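WGR domain-containing protein (Bacteroides fragilis, PDB 2RA8) is of unknown function but joins a WGR domain, a module often linked to nucleic-acid binding in other proteins, to a leucine-rich-repeat domain. Local coordinates at residues 158-169 and 181-192; 258-269 and 284-295. All blocks are in the same frame, centred on the assembly; numbering follows the deposited sequence.

Interaction 1 (158-169 and 181-192); sequences WIEQVDLSPVLD and GTNNLSIGKKPR
D169, at the end of the short helix 165-169, meets two cations of the loop 181-192, one on each carboxylate oxygen. OD2 of D169 takes NZ of K190 at 2.6 Å on its syn lone pair, and OD1 of D169 takes NH2 of R192 at 2.9 Å, close to the plane of the guanidinium. NZ of K190 also donates to OG of S165 (3.1 Å), one helical turn back; the K190 chain, extended beyond CG, lets the ammonium bridge both side chains. NH1 of R192 donates to the carbonyl O of I187 in its own loop at 2.9 Å, which helps fix the rotation of the guanidinium. CB of L168 lies over one face of that group, toward its rim, while OG of S165 and OD1 of D169 stand at its edge.

Further back the two segments run side by side. N of L164 donates to O of S186 (2.8 Å), and N of Q161 to O of N183 (3.0 Å). With CG anti to the carbonyl carbon (chi1 -56°) and a second bend at chi2, Q161 folds over G181, and its NE2 reaches O of G181 at 3.1 Å from above the carbonyl plane. A water links O of I159 to N of N183. L164 meets L185 through their CD1 methyls, 3.9 Å apart, and CD1 of L168 rests on I187.

The contact pins a helix-bearing loop to the loop after the next strand of the leucine-rich-repeat sheet; two cations sharing one carboxylate should favour its ionised form.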
loop_
_atom_site.group_PDB
_atom_site.type_symbol
_atom_site.label_atom_id
_atom_site.label_comp_id
_atom_site.label_asym_id
_atom_site.label_seq_id
_atom_site.Cartn_x
_atom_site.Cartn_y
_atom_site.Cartn_z
ATOM N N TRP A 158 1.816 -12.220 15.396
ATOM C CA TRP A 158 1.280 -13.576 15.419
ATOM C C TRP A 158 2.079 -14.548 14.578
ATOM O O TRP A 158 1.743 -15.731 14.484
ATOM C CB TRP A 158 -0.185 -13.582 14.954
ATOM C CG TRP A 158 -1.099 -12.863 15.900
ATOM C CD1 TRP A 158 -1.427 -11.535 15.883
ATOM C CD2 TRP A 158 -1.745 -13.426 17.045
ATOM N NE1 TRP A 158 -2.240 -11.233 16.956
ATOM C CE2 TRP A 158 -2.446 -12.372 17.685
ATOM C CE3 TRP A 158 -1.794 -14.711 17.597
ATOM C CZ2 TRP A 158 -3.190 -12.579 18.848
ATOM C CZ3 TRP A 158 -2.533 -14.913 18.751
ATOM C CH2 TRP A 158 -3.221 -13.848 19.366
ATOM N N ILE A 159 3.143 -14.058 13.957
ATOM C CA ILE A 159 3.982 -14.914 13.132
ATOM C C ILE A 159 4.775 -15.812 14.050
ATOM O O ILE A 159 5.482 -15.333 14.931
ATOM C CB ILE A 159 4.931 -14.068 12.258
ATOM C CG1 ILE A 159 4.110 -13.116 11.395
ATOM C CG2 ILE A 159 5.774 -14.971 11.360
ATOM C CD1 ILE A 159 4.957 -12.165 10.556
ATOM N N GLU A 160 4.647 -17.121 13.859
ATOM C CA GLU A 160 5.358 -18.093 14.688
ATOM C C GLU A 160 6.594 -18.639 14.013
ATOM O O GLU A 160 6.514 -19.499 13.132
ATOM C CB GLU A 160 4.435 -19.265 15.064
ATOM C CG GLU A 160 3.231 -18.862 15.901
ATOM C CD GLU A 160 3.622 -18.011 17.093
ATOM O OE1 GLU A 160 4.550 -18.411 17.829
ATOM O OE2 GLU A 160 3.003 -16.945 17.295
ATOM N N GLN A 161 7.751 -18.147 14.443
ATOM C CA GLN A 161 9.017 -18.587 13.878
ATOM C C GLN A 161 9.595 -19.763 14.631
ATOM O O GLN A 161 8.970 -20.292 15.549
ATOM C CB GLN A 161 10.012 -17.420 13.886
ATOM C CG GLN A 161 9.507 -16.177 13.149
ATOM C CD GLN A 161 9.455 -16.365 11.643
ATOM O OE1 GLN A 161 9.242 -17.471 11.155
ATOM N NE2 GLN A 161 9.634 -15.276 10.902
ATOM N N VAL A 162 10.792 -20.184 14.237
ATOM C CA VAL A 162 11.480 -21.297 14.879
ATOM C C VAL A 162 12.946 -20.963 14.833
ATOM O O VAL A 162 13.320 -19.876 14.394
ATOM C CB VAL A 162 11.264 -22.623 14.116
ATOM C CG1 VAL A 162 9.794 -23.034 14.165
ATOM C CG2 VAL A 162 11.718 -22.466 12.679
ATOM N N ASP A 163 13.793 -21.869 15.296
ATOM C CA ASP A 163 15.226 -21.618 15.233
ATOM C C ASP A 163 15.600 -21.741 13.770
ATOM O O ASP A 163 15.467 -22.810 13.181
ATOM C CB ASP A 163 15.974 -22.656 16.065
ATOM C CG ASP A 163 17.474 -22.578 15.887
ATOM O OD1 ASP A 163 17.989 -21.489 15.557
ATOM O OD2 ASP A 163 18.140 -23.609 16.096
ATOM N N LEU A 164 16.040 -20.648 13.155
ATOM C CA LEU A 164 16.407 -20.710 11.741
ATOM C C LEU A 164 17.888 -20.920 11.513
ATOM O O LEU A 164 18.350 -20.901 10.376
ATOM C CB LEU A 164 15.968 -19.434 11.004
ATOM C CG LEU A 164 14.465 -19.119 10.874
ATOM C CD1 LEU A 164 14.286 -17.881 9.978
ATOM C CD2 LEU A 164 13.730 -20.303 10.276
ATOM N N SER A 165 18.656 -21.121 12.577
ATOM C CA SER A 165 20.092 -21.324 12.387
ATOM C C SER A 165 20.382 -22.498 11.469
ATOM O O SER A 165 21.320 -22.450 10.667
ATOM C CB SER A 165 20.797 -21.532 13.725
ATOM O OG SER A 165 22.201 -21.657 13.536
ATOM N N PRO A 166 19.591 -23.579 11.562
ATOM C CA PRO A 166 19.870 -24.713 10.672
ATOM C C PRO A 166 19.573 -24.412 9.221
ATOM O O PRO A 166 20.204 -24.971 8.318
ATOM C CB PRO A 166 18.975 -25.818 11.226
ATOM C CG PRO A 166 18.920 -25.495 12.687
ATOM C CD PRO A 166 18.704 -23.996 12.663
ATOM N N VAL A 167 18.600 -23.533 8.992
ATOM C CA VAL A 167 18.221 -23.143 7.638
ATOM C C VAL A 167 19.309 -22.284 7.051
ATOM O O VAL A 167 19.682 -22.454 5.892
ATOM C CB VAL A 167 16.879 -22.370 7.632
ATOM C CG1 VAL A 167 16.602 -21.802 6.248
ATOM C CG2 VAL A 167 15.749 -23.310 8.040
ATOM N N LEU A 168 19.836 -21.360 7.847
ATOM C CA LEU A 168 20.908 -20.502 7.376
ATOM C C LEU A 168 22.152 -21.342 7.117
ATOM O O LEU A 168 22.933 -21.037 6.214
ATOM C CB LEU A 168 21.212 -19.402 8.406
ATOM C CG LEU A 168 20.028 -18.469 8.749
ATOM C CD1 LEU A 168 20.478 -17.443 9.770
ATOM C CD2 LEU A 168 19.504 -17.773 7.494
ATOM N N ASP A 169 22.339 -22.410 7.893
ATOM C CA ASP A 169 23.506 -23.279 7.702
ATOM C C ASP A 169 23.418 -24.051 6.403
ATOM O O ASP A 169 24.443 -24.387 5.814
ATOM C CB ASP A 169 23.660 -24.276 8.865
ATOM C CG ASP A 169 23.989 -23.595 10.192
ATOM O OD1 ASP A 169 24.382 -22.406 10.188
ATOM O OD2 ASP A 169 23.861 -24.261 11.243
ATOM N N GLY A 181 8.722 -11.121 11.495
ATOM C CA GLY A 181 8.062 -11.906 12.528
ATOM C C GLY A 181 9.171 -12.411 13.434
ATOM O O GLY A 181 10.165 -12.945 12.941
ATOM N N THR A 182 9.025 -12.258 14.747
ATOM C CA THR A 182 10.094 -12.684 15.648
ATOM C C THR A 182 9.740 -13.587 16.813
ATOM O O THR A 182 10.611 -13.924 17.621
ATOM C CB THR A 182 10.834 -11.455 16.194
ATOM O OG1 THR A 182 9.880 -10.535 16.739
ATOM C CG2 THR A 182 11.617 -10.764 15.080
ATOM N N ASN A 183 8.477 -13.982 16.927
ATOM C CA ASN A 183 8.072 -14.876 18.014
ATOM C C ASN A 183 8.840 -16.191 17.946
ATOM O O ASN A 183 8.734 -16.931 16.965
ATOM C CB ASN A 183 6.568 -15.192 17.935
ATOM C CG ASN A 183 5.689 -13.995 18.275
ATOM O OD1 ASN A 183 4.461 -14.065 18.162
ATOM N ND2 ASN A 183 6.309 -12.898 18.700
ATOM N N ASN A 184 9.607 -16.487 18.994
ATOM C CA ASN A 184 10.385 -17.726 19.064
ATOM C C ASN A 184 11.404 -17.844 17.953
ATOM O O ASN A 184 11.730 -18.950 17.517
ATOM C CB ASN A 184 9.452 -18.946 19.003
ATOM C CG ASN A 184 8.530 -19.042 20.207
ATOM O OD1 ASN A 184 7.352 -19.387 20.076
ATOM N ND2 ASN A 184 9.066 -18.750 21.391
ATOM N N LEU A 185 11.917 -16.711 17.488
ATOM C CA LEU A 185 12.895 -16.711 16.415
ATOM C C LEU A 185 14.305 -16.779 16.940
ATOM O O LEU A 185 14.604 -16.263 18.011
ATOM C CB LEU A 185 12.752 -15.438 15.557
ATOM C CG LEU A 185 13.899 -15.129 14.582
ATOM C CD1 LEU A 185 13.968 -16.213 13.507
ATOM C CD2 LEU A 185 13.701 -13.770 13.944
ATOM N N SER A 186 15.179 -17.427 16.182
ATOM C CA SER A 186 16.591 -17.505 16.543
ATOM C C SER A 186 17.356 -17.719 15.264
ATOM O O SER A 186 16.814 -18.266 14.307
ATOM C CB SER A 186 16.857 -18.663 17.509
ATOM O OG SER A 186 18.205 -18.632 17.948
ATOM N N ILE A 187 18.607 -17.269 15.228
ATOM C CA ILE A 187 19.444 -17.431 14.044
ATOM C C ILE A 187 20.788 -17.976 14.451
ATOM O O ILE A 187 21.703 -18.084 13.636
ATOM C CB ILE A 187 19.651 -16.097 13.291
ATOM C CG1 ILE A 187 20.308 -15.068 14.210
ATOM C CG2 ILE A 187 18.313 -15.596 12.757
ATOM C CD1 ILE A 187 20.721 -13.801 13.498
ATOM N N GLY A 188 20.902 -18.310 15.735
ATOM C CA GLY A 188 22.127 -18.875 16.262
ATOM C C GLY A 188 23.240 -17.890 16.550
ATOM O O GLY A 188 23.089 -16.673 16.377
ATOM N N LYS A 189 24.362 -18.437 17.006
ATOM C CA LYS A 189 25.549 -17.663 17.323
ATOM C C LYS A 189 26.689 -18.371 16.637
ATOM O O LYS A 189 27.394 -19.172 17.244
ATOM C CB LYS A 189 25.770 -17.632 18.840
ATOM C CG LYS A 189 24.596 -17.033 19.595
ATOM C CD LYS A 189 24.816 -16.981 21.091
ATOM C CE LYS A 189 23.537 -16.550 21.795
ATOM N NZ LYS A 189 23.715 -16.447 23.270
ATOM N N LYS A 190 26.854 -18.086 15.351
ATOM C CA LYS A 190 27.893 -18.718 14.554
ATOM C C LYS A 190 28.533 -17.722 13.643
ATOM O O LYS A 190 28.001 -16.629 13.414
ATOM C CB LYS A 190 27.293 -19.848 13.704
ATOM C CG LYS A 190 26.597 -20.933 14.517
ATOM C CD LYS A 190 25.782 -21.881 13.644
ATOM C CE LYS A 190 25.200 -23.008 14.496
ATOM N NZ LYS A 190 24.270 -23.905 13.756
ATOM N N PRO A 191 29.726 -18.048 13.133
ATOM C CA PRO A 191 30.315 -17.060 12.236
ATOM C C PRO A 191 29.612 -17.191 10.908
ATOM O O PRO A 191 29.390 -18.302 10.420
ATOM C CB PRO A 191 31.789 -17.464 12.191
ATOM C CG PRO A 191 31.765 -18.935 12.502
ATOM C CD PRO A 191 30.719 -19.046 13.568
ATOM N N ARG A 192 29.211 -16.063 10.335
ATOM C CA ARG A 192 28.531 -16.075 9.047
ATOM C C ARG A 192 29.094 -15.013 8.165
ATOM O O ARG A 192 28.458 -13.992 7.903
ATOM C CB ARG A 192 27.029 -15.858 9.223
ATOM C CG ARG A 192 26.352 -16.968 10.002
ATOM C CD ARG A 192 24.857 -16.755 10.007
ATOM N NE ARG A 192 24.182 -17.599 10.980
ATOM C CZ ARG A 192 24.074 -18.916 10.889
ATOM N NH1 ARG A 192 23.432 -19.589 11.835
ATOM N NH2 ARG A 192 24.600 -19.559 9.851
HETATM O O HOH W 1 6.299 -12.535 15.363
#

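Interaction 2 (258-269 and 284-295); sequences GIVDAEEQNVVV and MDISAGVLTDEG
G258 and D285 pair as parallel strand neighbours, CA to CA 4.3 Å, with only a weak bond from N of I259 to O of D285. Further along, the backbones stay joined: N of D261 donates to O of S287 (3.0 Å, 173°), and N of V290, centre of an inverse gamma turn, to O of A262 (3.1 Å). CA of D261 makes a C-H...O contact with O of A288.

Among the side chains, N266 makes two hydrogen bonds across the contact. Its OD1 accepts N of T292 on an in-plane lone pair at 3.0 Å, and its ND2 donates to OG1 of T292 at 2.9 Å, so both ends of the amide hold the N-cap residue of helix 293-300. CG1 of V260 packs against OD1 of D285, an oxygen already held by OG of S287, on its syn lone pair, and by ND2 of N313. With CG1 of V269 anti to its backbone N (chi1 179°), CG2 lies anti to the carbonyl carbon and meets CD2 of L291 at 4.0 Å and CD1 of I286; CE of selenomethionine M284 lies a little farther off.

In this beta-alpha-beta unit, backbone bonds hold the two loops together and N266 ties its helix to the N-cap of the next one, while apolar side chains pack helix 265-274 against strand 283-285 and the loop after it.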
loop_
_atom_site.group_PDB
_atom_site.type_symbol
_atom_site.label_atom_id
_atom_site.label_comp_id
_atom_site.label_asym_id
_atom_site.label_seq_id
_atom_site.Cartn_x
_atom_site.Cartn_y
_atom_site.Cartn_z
ATOM N N GLY A 258 20.696 0.510 10.976
ATOM C CA GLY A 258 19.394 1.003 11.363
ATOM C C GLY A 258 18.760 0.299 12.550
ATOM O O GLY A 258 18.669 -0.936 12.600
ATOM N N ILE A 259 18.363 1.098 13.533
ATOM C CA ILE A 259 17.660 0.604 14.709
ATOM C C ILE A 259 16.447 1.475 14.543
ATOM O O ILE A 259 16.481 2.676 14.815
ATOM C CB ILE A 259 18.411 0.919 16.020
ATOM C CG1 ILE A 259 19.801 0.258 16.003
ATOM C CG2 ILE A 259 17.603 0.414 17.204
ATOM C CD1 ILE A 259 19.774 -1.237 15.762
ATOM N N VAL A 260 15.373 0.862 14.069
ATOM C CA VAL A 260 14.161 1.585 13.728
ATOM C C VAL A 260 12.915 1.147 14.414
ATOM O O VAL A 260 12.907 0.195 15.185
ATOM C CB VAL A 260 13.908 1.452 12.209
ATOM C CG1 VAL A 260 15.121 1.924 11.431
ATOM C CG2 VAL A 260 13.602 -0.013 11.863
ATOM N N ASP A 261 11.833 1.860 14.123
ATOM C CA ASP A 261 10.527 1.524 14.665
ATOM C C ASP A 261 10.505 1.404 16.184
ATOM O O ASP A 261 9.892 0.487 16.736
ATOM C CB ASP A 261 10.073 0.215 14.003
ATOM C CG ASP A 261 8.629 -0.127 14.302
ATOM O OD1 ASP A 261 7.749 0.734 14.066
ATOM O OD2 ASP A 261 8.388 -1.262 14.764
ATOM N N ALA A 262 11.163 2.341 16.867
ATOM C CA ALA A 262 11.222 2.339 18.331
ATOM C C ALA A 262 10.517 3.531 18.942
ATOM O O ALA A 262 10.476 4.606 18.342
ATOM C CB ALA A 262 12.684 2.328 18.794
ATOM N N GLU A 263 9.967 3.346 20.141
ATOM C CA GLU A 263 9.292 4.431 20.857
ATOM C C GLU A 263 10.330 5.428 21.298
ATOM O O GLU A 263 10.090 6.630 21.297
ATOM C CB GLU A 263 8.555 3.898 22.084
ATOM C CG GLU A 263 7.067 3.685 21.863
ATOM C CD GLU A 263 6.362 3.135 23.094
ATOM O OE1 GLU A 263 6.566 3.688 24.199
ATOM O OE2 GLU A 263 5.596 2.156 22.952
ATOM N N GLU A 264 11.501 4.927 21.672
ATOM C CA GLU A 264 12.600 5.789 22.094
ATOM C C GLU A 264 13.552 5.965 20.938
ATOM O O GLU A 264 14.738 5.640 21.029
ATOM C CB GLU A 264 13.332 5.175 23.288
ATOM C CG GLU A 264 12.449 5.010 24.520
ATOM C CD GLU A 264 13.200 4.440 25.713
ATOM O OE1 GLU A 264 14.158 5.090 26.182
ATOM O OE2 GLU A 264 12.832 3.341 26.181
ATOM N N GLN A 265 13.031 6.494 19.839
ATOM C CA GLN A 265 13.837 6.698 18.641
ATOM C C GLN A 265 14.920 7.744 18.811
ATOM O O GLN A 265 15.986 7.645 18.188
ATOM C CB GLN A 265 12.939 7.081 17.452
ATOM C CG GLN A 265 13.642 7.011 16.093
ATOM C CD GLN A 265 14.092 5.595 15.745
ATOM O OE1 GLN A 265 15.269 5.354 15.460
ATOM N NE2 GLN A 265 13.152 4.653 15.770
ATOM N N ASN A 266 14.673 8.744 19.660
ATOM C CA ASN A 266 15.657 9.801 19.864
ATOM C C ASN A 266 16.928 9.263 20.463
ATOM O O ASN A 266 18.018 9.769 20.186
ATOM C CB ASN A 266 15.112 10.910 20.788
ATOM C CG ASN A 266 13.841 11.564 20.258
ATOM O OD1 ASN A 266 13.644 11.709 19.042
ATOM N ND2 ASN A 266 12.980 11.985 21.174
ATOM N N VAL A 267 16.798 8.226 21.288
ATOM C CA VAL A 267 17.961 7.634 21.939
ATOM C C VAL A 267 18.897 7.057 20.910
ATOM O O VAL A 267 20.128 7.136 21.055
ATOM C CB VAL A 267 17.553 6.509 22.910
ATOM C CG1 VAL A 267 18.731 6.154 23.802
ATOM C CG2 VAL A 267 16.360 6.939 23.748
ATOM N N VAL A 268 18.316 6.476 19.859
ATOM C CA VAL A 268 19.092 5.867 18.779
ATOM C C VAL A 268 19.993 6.891 18.139
ATOM O O VAL A 268 21.121 6.583 17.732
ATOM C CB VAL A 268 18.146 5.210 17.716
ATOM C CG1 VAL A 268 18.951 4.589 16.580
ATOM C CG2 VAL A 268 17.279 4.146 18.387
ATOM N N VAL A 269 19.517 8.127 18.059
ATOM C CA VAL A 269 20.318 9.193 17.483
ATOM C C VAL A 269 21.568 9.364 18.316
ATOM O O VAL A 269 22.665 9.537 17.786
ATOM C CB VAL A 269 19.540 10.526 17.451
ATOM C CG1 VAL A 269 20.414 11.634 16.867
ATOM C CG2 VAL A 269 18.265 10.362 16.643
HETATM N N MSE A 284 22.516 6.416 7.902
HETATM C CA MSE A 284 22.053 6.371 9.282
HETATM C C MSE A 284 20.559 6.199 9.124
HETATM O O MSE A 284 19.884 7.053 8.566
HETATM C CB MSE A 284 22.357 7.685 9.999
HETATM C CG MSE A 284 21.870 7.738 11.432
HETATM SE SE MSE A 284 22.140 9.489 12.225
HETATM C CE MSE A 284 20.380 9.770 12.944
ATOM N N ASP A 285 20.044 5.085 9.613
ATOM C CA ASP A 285 18.632 4.751 9.478
ATOM C C ASP A 285 17.943 4.864 10.813
ATOM O O ASP A 285 18.177 4.059 11.706
ATOM C CB ASP A 285 18.522 3.314 8.961
ATOM C CG ASP A 285 17.159 2.979 8.378
ATOM O OD1 ASP A 285 16.146 3.640 8.712
ATOM O OD2 ASP A 285 17.109 2.017 7.585
ATOM N N ILE A 286 17.097 5.879 10.955
ATOM C CA ILE A 286 16.363 6.110 12.187
ATOM C C ILE A 286 14.935 6.384 11.826
ATOM O O ILE A 286 14.340 7.364 12.266
ATOM C CB ILE A 286 16.939 7.310 12.963
ATOM C CG1 ILE A 286 17.060 8.523 12.038
ATOM C CG2 ILE A 286 18.309 6.944 13.536
ATOM C CD1 ILE A 286 17.122 9.851 12.767
ATOM N N SER A 287 14.379 5.496 11.015
ATOM C CA SER A 287 13.003 5.619 10.549
ATOM C C SER A 287 11.993 4.843 11.347
ATOM O O SER A 287 12.323 4.181 12.333
ATOM C CB SER A 287 12.926 5.158 9.097
ATOM O OG SER A 287 13.394 3.827 8.980
ATOM N N ALA A 288 10.742 4.950 10.910
ATOM C CA ALA A 288 9.605 4.247 11.494
ATOM C C ALA A 288 9.329 4.407 12.964
ATOM O O ALA A 288 8.487 3.681 13.505
ATOM C CB ALA A 288 9.711 2.759 11.162
ATOM N N GLY A 289 9.994 5.347 13.630
ATOM C CA GLY A 289 9.768 5.512 15.060
ATOM C C GLY A 289 9.269 6.873 15.516
ATOM O O GLY A 289 8.899 7.730 14.699
ATOM N N VAL A 290 9.255 7.071 16.832
ATOM C CA VAL A 290 8.818 8.334 17.417
ATOM C C VAL A 290 9.997 9.267 17.535
ATOM O O VAL A 290 10.449 9.596 18.628
ATOM C CB VAL A 290 8.188 8.119 18.806
ATOM C CG1 VAL A 290 7.655 9.432 19.347
ATOM C CG2 VAL A 290 7.072 7.097 18.703
ATOM N N LEU A 291 10.503 9.679 16.380
ATOM C CA LEU A 291 11.634 10.587 16.282
ATOM C C LEU A 291 11.040 11.980 16.347
ATOM O O LEU A 291 10.264 12.374 15.465
ATOM C CB LEU A 291 12.318 10.377 14.939
ATOM C CG LEU A 291 13.797 10.614 14.627
ATOM C CD1 LEU A 291 13.860 11.423 13.345
ATOM C CD2 LEU A 291 14.523 11.308 15.745
ATOM N N THR A 292 11.383 12.722 17.398
ATOM C CA THR A 292 10.874 14.080 17.578
ATOM C C THR A 292 11.939 15.113 17.341
ATOM O O THR A 292 13.102 14.783 17.100
ATOM C CB THR A 292 10.319 14.282 18.995
ATOM O OG1 THR A 292 11.361 14.046 19.950
ATOM C CG2 THR A 292 9.164 13.335 19.253
ATOM N N ASP A 293 11.547 16.381 17.424
ATOM C CA ASP A 293 12.467 17.493 17.204
ATOM C C ASP A 293 13.680 17.488 18.097
ATOM O O ASP A 293 14.737 17.981 17.710
ATOM C CB ASP A 293 11.736 18.830 17.366
ATOM C CG ASP A 293 10.779 19.116 16.222
ATOM O OD1 ASP A 293 10.797 18.369 15.220
ATOM O OD2 ASP A 293 10.012 20.095 16.321
ATOM N N GLU A 294 13.544 16.957 19.306
ATOM C CA GLU A 294 14.689 16.916 20.206
ATOM C C GLU A 294 15.675 15.886 19.722
ATOM O O GLU A 294 16.854 15.920 20.077
ATOM C CB GLU A 294 14.250 16.624 21.649
ATOM C CG GLU A 294 13.172 15.577 21.798
ATOM C CD GLU A 294 12.661 15.489 23.227
ATOM O OE1 GLU A 294 11.709 14.718 23.474
ATOM O OE2 GLU A 294 13.213 16.191 24.100
ATOM N N GLY A 295 15.193 14.972 18.889
ATOM C CA GLY A 295 16.065 13.957 18.333
ATOM C C GLY A 295 16.841 14.563 17.180
ATOM O O GLY A 295 18.067 14.435 17.103
#

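Overall arrangement
Both contacts join neighbouring parts of the parallel leucine-rich-repeat sheet, interaction 1 around the loops flanking strand 176-180 and interaction 2 between strands 256-260 and 283-285 with the helices that follow them. Their centres lie 26 Å apart and their nearest atoms about 10 Å, without touching. Interaction 2 is the more buried: it includes a strand pair, and the hydrogen bonds across it come from backbone groups and from a neutral amide and hydroxyl, with no salt bridge. Interaction 1 is only partly buried and has no regular strand; charged side chains secure its helical end, and W158 at the other end packs on Q39 of the second subunit. Interaction 2 touches no other chain.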